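Local coordinates for protein rutinosidase (PDB 6I1A) that hydrolyses glycosidic bonds, probably releasing rutinose from rutinosides, as a family 5 glycoside hydrolase related to the exo-1,3-beta-glucanases, at residues H266-Y270 and E303-T309; S277-P281 and L316-N320; Y337-F342 and Y357-F363. One frame throughout, in Å; residues are numbered along the deposited sequence.

The three contacts sit along one side of the barrel, around strand 299-308. Interaction 1 pairs that strand with strand 261-269, its predecessor in the barrel. Interaction 2 lies outside, about 11 Å away between centres, where the helices that follow these two strands, 280-290 and 317-331, begin; its segments alternate in sequence with those of interaction 1. Interaction 3 comes later in the chain, about 12 Å from interaction 1 and 15 Å from interaction 2, and packs the loop after strand 334-337 against the C-terminal helices. Bonds from Trp304 to Trp338 and from Gln307 to Trp358 link interactions 1 and 3, joining strand 299-308 to the next strand end and to helix 355-358, beside the likely substrate cleft.

Interaction 1 (H266-Y270 and E303-T309); sequences HHYYY and EWAIQAT
His266 and His267 run parallel to Glu303 and Trp304 on neighbouring strands whose axes come within 4.8 Å at an angle of 20°, and the amide N of His267 bonds to Glu303 O at 3.0 Å. Further on the strands part, and a water takes over: it accepts from Tyr269 N and donates to the carbonyl oxygens of Ala305 and Gln307. Past the water, Thr309 OG1 closes the end of the pairing by donating to Tyr269 O, 2.9 Å away.

Glu303 dominates the side-chain contact. With its chain extended beyond CG (chi2 -173°), it lies across the imidazole of His266, CG sitting over the centre of the ring, 3.7 Å from the centroid. The carboxylate is stacked on the same ring, turned only 21° from its plane, and OE2 approaches His266 CE1. From another direction Tyr268 OH donates to Glu303 OE1 at 2.6 Å, reaching its anti side somewhat out of the carboxylate plane. The phenol ring is turned steeply to that carboxylate and has Trp304 CA over one face, while its CE1 touches Ala305 CB at 3.9 Å. Each oxygen of Glu303 thus has its own anchor, since OE2 forms a salt bridge with Arg92. His266 is held in turn by Asp264 through NE2 and by Glu194 through ND1.

A glutamate at the C-terminal end of the seventh barrel strand, gripped by a tyrosine and an arginine and stacked on a histidine that a second glutamate holds, is consistent with the nucleophile site of family 5 glycoside hydrolases.

Interaction 2 (S277-P281 and L316-N320); sequences SENLP and LRKRN
Where helices 280-290 and 317-331 begin side by side on the outside of the TIM barrel, Arg319 and Asn320 reach across from the second to the backbone carbonyls of Ser277 and Glu278. Arg319 leaves the helix with CG anti to its own backbone nitrogen (chi1 173°) and then bends twice, which swings the guanidinium over to the other segment. Both terminal nitrogens converge end-on on one atom, Glu278 O. Arg319 NH2 meets Glu278 O at 3.0 Å in the carbonyl plane, on a lone pair, whereas NH1 of the same arginine comes to that oxygen from above the plane at 3.2 Å. The carboxylate of Glu278 adds a salt bridge, OE2 to Arg319 NH2, its plane steeply turned from that of the guanidinium.

These helices follow consecutive barrel strands, 261-269 and 299-308, so the contact ties together the starts of two neighbouring outer helices. Pro281 CG lies over one face of the guanidinium, 3.4 Å above its plane, and Leu316 CD2 covers the opposite face, both toward the rim.

Asn320 uses both ends of its amide. ND2 donates to Ser277 O at 3.1 Å, with the acceptor close to the amide plane, while OD1 accepts from Arg319 NH1 at 2.8 Å and so helps fix the rotation of both groups. Leu280 CD2 packs against Asn320 CG, and both of these side chains rest on Ile306 of strand 299-308.

Interaction 3 (Y337-F342 and Y357-F363); sequences YWTAKF and YWCYETF. With EDO (1,2-ethanediol), chain L.
Phe342 and Trp358 lie side by side, pointing the same way, in an offset stack: the phenyl and the five-membered indole ring are 5.0 Å apart between centroids, their planes 22° from parallel. It is Trp358 CB that sits over the middle of the phenyl face, 3.5 Å from its centroid, with the indole reaching on beyond. Trp338 meets the six-membered ring of this indole rim to rim, CD1 touching Trp358 CE3 at 3.6 Å with the planes 83° apart. Trp358 is further held by its NE1, which donates to Gln307.

Trp338 is joined to Thr339 by a cis peptide bond. A tryptophan followed by such a bond after the eighth barrel strand is a hallmark of clan A glycosidases, where it borders the substrate cleft. Here the turn beyond it offers its backbone to the C-terminal segment: Thr339 N donates to Trp358 O, Tyr360 N to Thr339 O at 2.9 Å, and Glu361 N to Ala340 O. Two amides that start helix 360-365 are thereby satisfied by the loop.

On the barrel side of that turn a second aromatic cluster forms. Phe363 turns its edge toward the face of Tyr337, offset, with planes at 79° and CE2 3.7 Å from Tyr337 CZ. Tyr360 CD1 lies 3.5 Å from Tyr337 CB, the two rings oblique to each other. With CG anti to the backbone N, the Tyr337 ring extends toward segment 357-363, and its OH donates to Tyr357 O at 2.6 Å, nearly in line with the C=O bond, while accepting from Ile306 N.

Interaction 1 (H266-Y270 and E303-T309)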
loop_
_atom_site.group_PDB
_atom_site.type_symbol
_atom_site.label_atom_id
_atom_site.label_comp_id
_atom_site.label_asym_id
_atom_site.label_seq_id
_atom_site.Cartn_x
_atom_site.Cartn_y
_atom_site.Cartn_z
ATOM N N HIS A 266 11.622 6.593 4.062
ATOM C CA HIS A 266 12.070 5.332 4.697
ATOM C C HIS A 266 11.346 4.193 4.003
ATOM O O HIS A 266 10.120 4.187 3.979
ATOM C CB HIS A 266 11.725 5.311 6.195
ATOM C CG HIS A 266 12.499 6.285 6.990
ATOM N ND1 HIS A 266 12.352 6.396 8.376
ATOM C CD2 HIS A 266 13.439 7.178 6.635
ATOM C CE1 HIS A 266 13.173 7.349 8.816
ATOM N NE2 HIS A 266 13.852 7.878 7.767
ATOM N N HIS A 267 12.079 3.261 3.414
ATOM C CA HIS A 267 11.473 2.146 2.641
ATOM C C HIS A 267 11.941 0.808 3.187
ATOM O O HIS A 267 13.149 0.501 3.077
ATOM C CB HIS A 267 11.866 2.266 1.140
ATOM C CG HIS A 267 11.338 3.492 0.483
ATOM N ND1 HIS A 267 10.027 3.877 0.570
ATOM C CD2 HIS A 267 11.997 4.422 -0.254
ATOM C CE1 HIS A 267 9.888 5.005 -0.147
ATOM N NE2 HIS A 267 11.076 5.378 -0.645
ATOM N N TYR A 268 11.004 0.048 3.709
ATOM C CA TYR A 268 11.252 -1.282 4.273
ATOM C C TYR A 268 10.305 -2.291 3.682
ATOM O O TYR A 268 9.261 -1.966 3.107
ATOM C CB TYR A 268 11.109 -1.219 5.802
ATOM C CG TYR A 268 12.212 -0.478 6.508
ATOM C CD1 TYR A 268 13.468 -1.037 6.613
ATOM C CD2 TYR A 268 12.014 0.788 7.058
ATOM C CE1 TYR A 268 14.491 -0.432 7.321
ATOM C CE2 TYR A 268 13.027 1.385 7.791
ATOM C CZ TYR A 268 14.254 0.787 7.905
ATOM O OH TYR A 268 15.229 1.364 8.720
ATOM N N TYR A 269 10.700 -3.546 3.816
ATOM C CA TYR A 269 10.044 -4.687 3.109
ATOM C C TYR A 269 9.778 -5.877 4.007
ATOM O O TYR A 269 9.328 -6.897 3.486
ATOM C CB TYR A 269 10.894 -5.090 1.913
ATOM C CG TYR A 269 11.214 -3.909 1.050
ATOM C CD1 TYR A 269 10.323 -3.371 0.126
ATOM C CD2 TYR A 269 12.445 -3.292 1.162
ATOM C CE1 TYR A 269 10.601 -2.215 -0.580
ATOM C CE2 TYR A 269 12.743 -2.137 0.470
ATOM C CZ TYR A 269 11.824 -1.576 -0.402
ATOM O OH TYR A 269 12.068 -0.430 -1.087
ATOM N N TYR A 270 10.049 -5.783 5.302
ATOM C CA TYR A 270 10.185 -6.969 6.182
ATOM C C TYR A 270 8.845 -7.381 6.779
ATOM O O TYR A 270 8.776 -8.469 7.407
ATOM C CB TYR A 270 11.223 -6.732 7.293
ATOM C CG TYR A 270 10.915 -5.579 8.216
ATOM C CD1 TYR A 270 10.039 -5.694 9.284
ATOM C CD2 TYR A 270 11.493 -4.340 8.037
ATOM C CE1 TYR A 270 9.712 -4.598 10.079
ATOM C CE2 TYR A 270 11.208 -3.241 8.845
ATOM C CZ TYR A 270 10.332 -3.381 9.892
ATOM O OH TYR A 270 10.054 -2.280 10.724
ATOM N N GLU A 303 16.483 5.721 5.359
ATOM C CA GLU A 303 16.493 4.385 5.979
ATOM C C GLU A 303 15.927 3.409 4.953
ATOM O O GLU A 303 14.880 3.676 4.337
ATOM C CB GLU A 303 15.639 4.252 7.222
ATOM C CG GLU A 303 16.097 5.073 8.394
ATOM C CD GLU A 303 15.330 4.779 9.666
ATOM O OE1 GLU A 303 14.651 3.695 9.782
ATOM O OE2 GLU A 303 15.330 5.650 10.572
ATOM N N TRP A 304 16.558 2.236 4.896
ATOM C CA TRP A 304 16.076 1.056 4.146
ATOM C C TRP A 304 16.905 -0.131 4.564
ATOM O O TRP A 304 17.989 0.007 5.164
ATOM C CB TRP A 304 16.128 1.278 2.620
ATOM C CG TRP A 304 17.520 1.240 2.055
ATOM C CD1 TRP A 304 18.552 2.103 2.238
ATOM C CD2 TRP A 304 18.033 0.186 1.195
ATOM N NE1 TRP A 304 19.648 1.696 1.507
ATOM C CE2 TRP A 304 19.366 0.523 0.871
ATOM C CE3 TRP A 304 17.461 -0.979 0.666
ATOM C CZ2 TRP A 304 20.115 -0.268 -0.000
ATOM C CZ3 TRP A 304 18.212 -1.756 -0.205
ATOM C CH2 TRP A 304 19.514 -1.381 -0.488
ATOM N N ALA A 305 16.400 -1.330 4.258
ATOM C CA ALA A 305 17.121 -2.576 4.479
ATOM C C ALA A 305 16.534 -3.629 3.566
ATOM O O ALA A 305 15.433 -3.470 3.099
ATOM C CB ALA A 305 17.107 -2.984 5.929
ATOM N N ILE A 306 17.271 -4.737 3.379
ATOM C CA ILE A 306 16.895 -5.787 2.375
ATOM C C ILE A 306 16.073 -6.918 2.955
ATOM O O ILE A 306 15.703 -7.809 2.144
ATOM C CB ILE A 306 18.137 -6.333 1.656
ATOM C CG1 ILE A 306 19.084 -7.040 2.592
ATOM C CG2 ILE A 306 18.778 -5.268 0.839
ATOM C CD1 ILE A 306 20.074 -7.946 1.828
ATOM N N GLN A 307 15.767 -7.006 4.244
ATOM C CA GLN A 307 14.939 -8.121 4.731
ATOM C C GLN A 307 13.563 -8.056 4.096
ATOM O O GLN A 307 12.870 -7.000 4.118
ATOM C CB GLN A 307 14.826 -8.130 6.240
ATOM C CG GLN A 307 13.996 -9.337 6.721
ATOM C CD GLN A 307 13.709 -9.369 8.195
ATOM O OE1 GLN A 307 14.438 -8.774 9.012
ATOM N NE2 GLN A 307 12.658 -10.083 8.571
ATOM N N ALA A 308 13.158 -9.183 3.483
ATOM C CA ALA A 308 11.793 -9.377 2.943
ATOM C C ALA A 308 10.841 -10.016 3.955
ATOM O O ALA A 308 11.258 -10.500 5.017
ATOM C CB ALA A 308 11.916 -10.231 1.701
ATOM N N THR A 309 9.544 -9.993 3.655
ATOM C CA THR A 309 8.535 -10.567 4.549
ATOM C C THR A 309 8.612 -12.097 4.509
ATOM O O THR A 309 8.497 -12.726 5.579
ATOM C CB THR A 309 7.150 -10.042 4.194
ATOM O OG1 THR A 309 7.119 -8.612 4.387
ATOM C CG2 THR A 309 6.087 -10.682 5.063
HETATM O O HOH W 1 13.318 -4.391 4.778
#

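Interaction 2 (S277-P281 and L316-N320)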
loop_
_atom_site.group_PDB
_atom_site.type_symbol
_atom_site.label_atom_id
_atom_site.label_comp_id
_atom_site.label_asym_id
_atom_site.label_seq_id
_atom_site.Cartn_x
_atom_site.Cartn_y
_atom_site.Cartn_z
ATOM N N SER A 277 13.183 -12.381 -1.085
ATOM C CA SER A 277 14.496 -11.987 -1.607
ATOM C C SER A 277 14.504 -11.960 -3.138
ATOM O O SER A 277 15.151 -11.108 -3.740
ATOM C CB SER A 277 15.608 -12.796 -1.079
ATOM O OG SER A 277 15.715 -12.705 0.340
ATOM N N GLU A 278 13.797 -12.913 -3.767
ATOM C CA GLU A 278 13.799 -13.009 -5.234
ATOM C C GLU A 278 13.161 -11.779 -5.853
ATOM O O GLU A 278 13.690 -11.281 -6.859
ATOM C CB GLU A 278 13.056 -14.273 -5.678
ATOM C CG GLU A 278 13.077 -14.472 -7.190
ATOM C CD GLU A 278 14.492 -14.625 -7.742
ATOM O OE1 GLU A 278 15.253 -15.335 -7.099
ATOM O OE2 GLU A 278 14.869 -13.923 -8.732
ATOM N N ASN A 279 12.034 -11.299 -5.314
ATOM C CA ASN A 279 11.274 -10.210 -5.955
ATOM C C ASN A 279 11.606 -8.839 -5.355
ATOM O O ASN A 279 11.014 -7.830 -5.810
ATOM C CB ASN A 279 9.765 -10.484 -5.929
ATOM C CG ASN A 279 9.124 -10.385 -4.586
ATOM O OD1 ASN A 279 9.650 -9.717 -3.679
ATOM N ND2 ASN A 279 7.977 -11.023 -4.418
ATOM N N LEU A 280 12.547 -8.797 -4.402
ATOM C CA LEU A 280 12.784 -7.517 -3.678
ATOM C C LEU A 280 13.071 -6.401 -4.655
ATOM O O LEU A 280 12.620 -5.269 -4.438
ATOM C CB LEU A 280 13.924 -7.693 -2.694
ATOM C CG LEU A 280 13.981 -6.557 -1.664
ATOM C CD1 LEU A 280 12.924 -6.743 -0.607
ATOM C CD2 LEU A 280 15.348 -6.443 -1.042
ATOM N N PRO A 281 13.887 -6.544 -5.728
ATOM C CA PRO A 281 14.145 -5.400 -6.600
ATOM C C PRO A 281 12.891 -4.787 -7.230
ATOM O O PRO A 281 12.910 -3.596 -7.576
ATOM C CB PRO A 281 15.143 -5.943 -7.654
ATOM C CG PRO A 281 15.775 -7.123 -6.925
ATOM C CD PRO A 281 14.674 -7.741 -6.101
ATOM N N LEU A 316 21.076 -13.911 -2.198
ATOM C CA LEU A 316 20.681 -12.744 -3.005
ATOM C C LEU A 316 21.004 -11.438 -2.266
ATOM O O LEU A 316 20.585 -10.441 -2.768
ATOM C CB LEU A 316 19.199 -12.841 -3.331
ATOM C CG LEU A 316 18.829 -13.895 -4.403
ATOM C CD1 LEU A 316 17.333 -14.044 -4.541
ATOM C CD2 LEU A 316 19.461 -13.530 -5.724
ATOM N N ARG A 317 21.704 -11.486 -1.171
ATOM C CA ARG A 317 21.947 -10.243 -0.385
ATOM C C ARG A 317 22.757 -9.274 -1.203
ATOM O O ARG A 317 22.431 -8.062 -1.263
ATOM C CB ARG A 317 22.659 -10.543 0.934
ATOM C CG ARG A 317 21.772 -11.238 1.939
ATOM C CD ARG A 317 22.554 -11.551 3.196
ATOM N NE ARG A 317 23.623 -12.531 2.945
ATOM C CZ ARG A 317 24.606 -12.793 3.784
ATOM N NH1 ARG A 317 24.674 -12.223 4.989
ATOM N NH2 ARG A 317 25.503 -13.702 3.448
ATOM N N LYS A 318 23.822 -9.734 -1.865
ATOM C CA LYS A 318 24.663 -8.787 -2.653
ATOM C C LYS A 318 23.836 -8.158 -3.782
ATOM O O LYS A 318 23.865 -6.926 -3.934
ATOM C CB LYS A 318 25.916 -9.468 -3.212
ATOM C CG LYS A 318 26.766 -8.598 -4.129
ATOM C CD LYS A 318 28.068 -9.248 -4.551
ATOM C CE LYS A 318 28.948 -8.325 -5.366
ATOM N NZ LYS A 318 30.147 -9.020 -5.887
ATOM N N ARG A 319 23.110 -8.984 -4.535
ATOM C CA ARG A 319 22.272 -8.489 -5.658
ATOM C C ARG A 319 21.252 -7.468 -5.134
ATOM O O ARG A 319 21.079 -6.427 -5.782
ATOM C CB ARG A 319 21.574 -9.675 -6.330
ATOM C CG ARG A 319 20.550 -9.286 -7.387
ATOM C CD ARG A 319 19.140 -9.269 -6.821
ATOM N NE ARG A 319 18.231 -10.008 -7.680
ATOM C CZ ARG A 319 17.075 -10.533 -7.306
ATOM N NH1 ARG A 319 16.658 -10.416 -6.058
ATOM N NH2 ARG A 319 16.338 -11.182 -8.188
ATOM N N ASN A 320 20.626 -7.761 -3.991
ATOM C CA ASN A 320 19.571 -6.898 -3.394
ATOM C C ASN A 320 20.154 -5.572 -2.886
ATOM O O ASN A 320 19.538 -4.529 -3.136
ATOM C CB ASN A 320 18.754 -7.663 -2.351
ATOM C CG ASN A 320 17.789 -8.638 -2.993
ATOM O OD1 ASN A 320 17.393 -8.452 -4.137
ATOM N ND2 ASN A 320 17.403 -9.671 -2.266
#

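Interaction 3 (Y337-F342 and Y357-F363)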
loop_
_atom_site.group_PDB
_atom_site.type_symbol
_atom_site.label_atom_id
_atom_site.label_comp_id
_atom_site.label_asym_id
_atom_site.label_seq_id
_atom_site.Cartn_x
_atom_site.Cartn_y
_atom_site.Cartn_z
ATOM N N TYR A 337 21.717 3.164 4.606
ATOM C CA TYR A 337 21.257 1.836 5.037
ATOM C C TYR A 337 21.085 1.803 6.537
ATOM O O TYR A 337 21.855 2.418 7.292
ATOM C CB TYR A 337 22.310 0.796 4.613
ATOM C CG TYR A 337 21.775 -0.604 4.556
ATOM C CD1 TYR A 337 21.169 -1.060 3.415
ATOM C CD2 TYR A 337 21.840 -1.453 5.639
ATOM C CE1 TYR A 337 20.666 -2.338 3.337
ATOM C CE2 TYR A 337 21.269 -2.738 5.597
ATOM C CZ TYR A 337 20.667 -3.155 4.437
ATOM O OH TYR A 337 20.109 -4.413 4.363
ATOM N N TRP A 338 20.094 1.046 6.989
ATOM C CA TRP A 338 19.896 0.742 8.422
ATOM C C TRP A 338 20.447 -0.664 8.617
ATOM O O TRP A 338 19.751 -1.598 8.212
ATOM C CB TRP A 338 18.435 0.823 8.860
ATOM C CG TRP A 338 18.291 0.755 10.350
ATOM C CD1 TRP A 338 18.231 -0.328 11.176
ATOM C CD2 TRP A 338 18.315 1.914 11.216
ATOM N NE1 TRP A 338 18.154 0.078 12.485
ATOM C CE2 TRP A 338 18.217 1.448 12.529
ATOM C CE3 TRP A 338 18.336 3.304 10.998
ATOM C CZ2 TRP A 338 18.145 2.296 13.641
ATOM C CZ3 TRP A 338 18.297 4.136 12.088
ATOM C CH2 TRP A 338 18.197 3.649 13.377
ATOM N N THR A 339 21.601 -0.860 9.245
ATOM C CA THR A 339 22.443 0.105 9.965
ATOM C C THR A 339 23.886 -0.354 9.909
ATOM O O THR A 339 24.191 -1.494 9.420
ATOM C CB THR A 339 21.892 0.246 11.379
ATOM O OG1 THR A 339 22.640 1.233 12.102
ATOM C CG2 THR A 339 21.900 -1.038 12.182
ATOM N N ALA A 340 24.833 0.455 10.381
ATOM C CA ALA A 340 26.260 0.133 10.272
ATOM C C ALA A 340 26.592 -1.173 10.997
ATOM O O ALA A 340 27.322 -2.016 10.377
ATOM C CB ALA A 340 27.062 1.264 10.874
ATOM N N LYS A 341 26.133 -1.341 12.210
ATOM C CA LYS A 341 26.554 -2.448 13.086
ATOM C C LYS A 341 25.312 -3.031 13.715
ATOM O O LYS A 341 24.602 -2.340 14.418
ATOM C CB LYS A 341 27.517 -1.867 14.125
ATOM C CG LYS A 341 28.646 -2.758 14.548
ATOM C CD LYS A 341 29.774 -1.871 15.000
ATOM C CE LYS A 341 30.963 -2.659 15.387
ATOM N NZ LYS A 341 31.732 -1.916 16.386
ATOM N N PHE A 342 25.047 -4.331 13.513
ATOM C CA PHE A 342 23.825 -4.981 13.947
ATOM C C PHE A 342 24.153 -6.427 14.290
ATOM O O PHE A 342 24.704 -7.121 13.384
ATOM C CB PHE A 342 22.810 -4.902 12.815
ATOM C CG PHE A 342 21.417 -5.320 13.153
ATOM C CD1 PHE A 342 21.126 -6.669 13.378
ATOM C CD2 PHE A 342 20.339 -4.448 13.127
ATOM C CE1 PHE A 342 19.839 -7.074 13.633
ATOM C CE2 PHE A 342 19.057 -4.863 13.343
ATOM C CZ PHE A 342 18.784 -6.175 13.621
ATOM N N TYR A 357 21.124 -9.623 7.421
ATOM C CA TYR A 357 20.472 -8.735 6.438
ATOM C C TYR A 357 20.561 -7.268 6.871
ATOM O O TYR A 357 20.332 -6.447 5.988
ATOM C CB TYR A 357 18.998 -9.107 6.242
ATOM C CG TYR A 357 18.832 -10.549 5.750
ATOM C CD1 TYR A 357 18.718 -11.590 6.650
ATOM C CD2 TYR A 357 18.823 -10.833 4.388
ATOM C CE1 TYR A 357 18.556 -12.901 6.197
ATOM C CE2 TYR A 357 18.686 -12.133 3.920
ATOM C CZ TYR A 357 18.557 -13.139 4.835
ATOM O OH TYR A 357 18.394 -14.422 4.346
ATOM N N TRP A 358 20.870 -6.961 8.116
ATOM C CA TRP A 358 20.801 -5.567 8.660
ATOM C C TRP A 358 22.167 -4.995 9.039
ATOM O O TRP A 358 22.172 -3.845 9.527
ATOM C CB TRP A 358 19.844 -5.536 9.842
ATOM C CG TRP A 358 18.416 -5.789 9.538
ATOM C CD1 TRP A 358 17.840 -6.999 9.354
ATOM C CD2 TRP A 358 17.381 -4.817 9.418
ATOM N NE1 TRP A 358 16.490 -6.836 9.135
ATOM C CE2 TRP A 358 16.179 -5.478 9.144
ATOM C CE3 TRP A 358 17.376 -3.407 9.463
ATOM C CZ2 TRP A 358 14.964 -4.812 8.977
ATOM C CZ3 TRP A 358 16.178 -2.753 9.304
ATOM C CH2 TRP A 358 14.983 -3.416 9.072
ATOM N N CYS A 359 23.283 -5.702 8.843
ATOM C CA CYS A 359 24.621 -5.226 9.246
ATOM C C CYS A 359 25.402 -4.780 8.048
ATOM O O CYS A 359 25.911 -5.617 7.256
ATOM C CB CYS A 359 25.353 -6.300 10.014
ATOM S SG CYS A 359 26.911 -5.653 10.659
ATOM N N TYR A 360 25.521 -3.496 7.821
ATOM C CA TYR A 360 26.220 -3.010 6.632
ATOM C C TYR A 360 27.709 -3.368 6.653
ATOM O O TYR A 360 28.297 -3.596 5.623
ATOM C CB TYR A 360 26.044 -1.503 6.475
ATOM C CG TYR A 360 26.223 -1.006 5.081
ATOM C CD1 TYR A 360 25.199 -1.081 4.161
ATOM C CD2 TYR A 360 27.442 -0.538 4.618
ATOM C CE1 TYR A 360 25.334 -0.597 2.876
ATOM C CE2 TYR A 360 27.609 -0.044 3.334
ATOM C CZ TYR A 360 26.536 -0.056 2.443
ATOM O OH TYR A 360 26.638 0.435 1.167
ATOM N N GLU A 361 28.357 -3.356 7.829
ATOM C CA GLU A 361 29.808 -3.661 7.908
ATOM C C GLU A 361 30.021 -5.107 7.427
ATOM O O GLU A 361 31.049 -5.334 6.779
ATOM C CB GLU A 361 30.333 -3.484 9.316
ATOM C CG GLU A 361 30.473 -2.009 9.691
ATOM C CD GLU A 361 31.215 -1.773 10.990
ATOM O OE1 GLU A 361 31.348 -2.729 11.747
ATOM O OE2 GLU A 361 31.429 -0.632 11.309
ATOM N N THR A 362 29.074 -5.993 7.691
ATOM C CA THR A 362 29.192 -7.399 7.178
ATOM C C THR A 362 29.259 -7.346 5.665
ATOM O O THR A 362 30.090 -8.047 5.019
ATOM C CB THR A 362 28.010 -8.238 7.635
ATOM O OG1 THR A 362 28.124 -8.417 9.046
ATOM C CG2 THR A 362 27.970 -9.577 6.936
ATOM N N PHE A 363 28.405 -6.567 5.009
ATOM C CA PHE A 363 28.434 -6.474 3.531
ATOM C C PHE A 363 29.793 -6.012 3.031
ATOM O O PHE A 363 30.317 -6.444 1.998
ATOM C CB PHE A 363 27.349 -5.525 3.025
ATOM C CG PHE A 363 25.947 -5.875 3.420
ATOM C CD1 PHE A 363 25.537 -7.152 3.705
ATOM C CD2 PHE A 363 24.982 -4.874 3.478
ATOM C CE1 PHE A 363 24.228 -7.469 3.994
ATOM C CE2 PHE A 363 23.669 -5.180 3.788
ATOM C CZ PHE A 363 23.278 -6.473 4.013
HETATM C C1 EDO L . 28.666 2.327 -0.607
HETATM O O1 EDO L . 28.846 1.369 0.349
HETATM C C2 EDO L . 28.676 1.826 -1.986
HETATM O O2 EDO L . 28.293 2.903 -2.871
#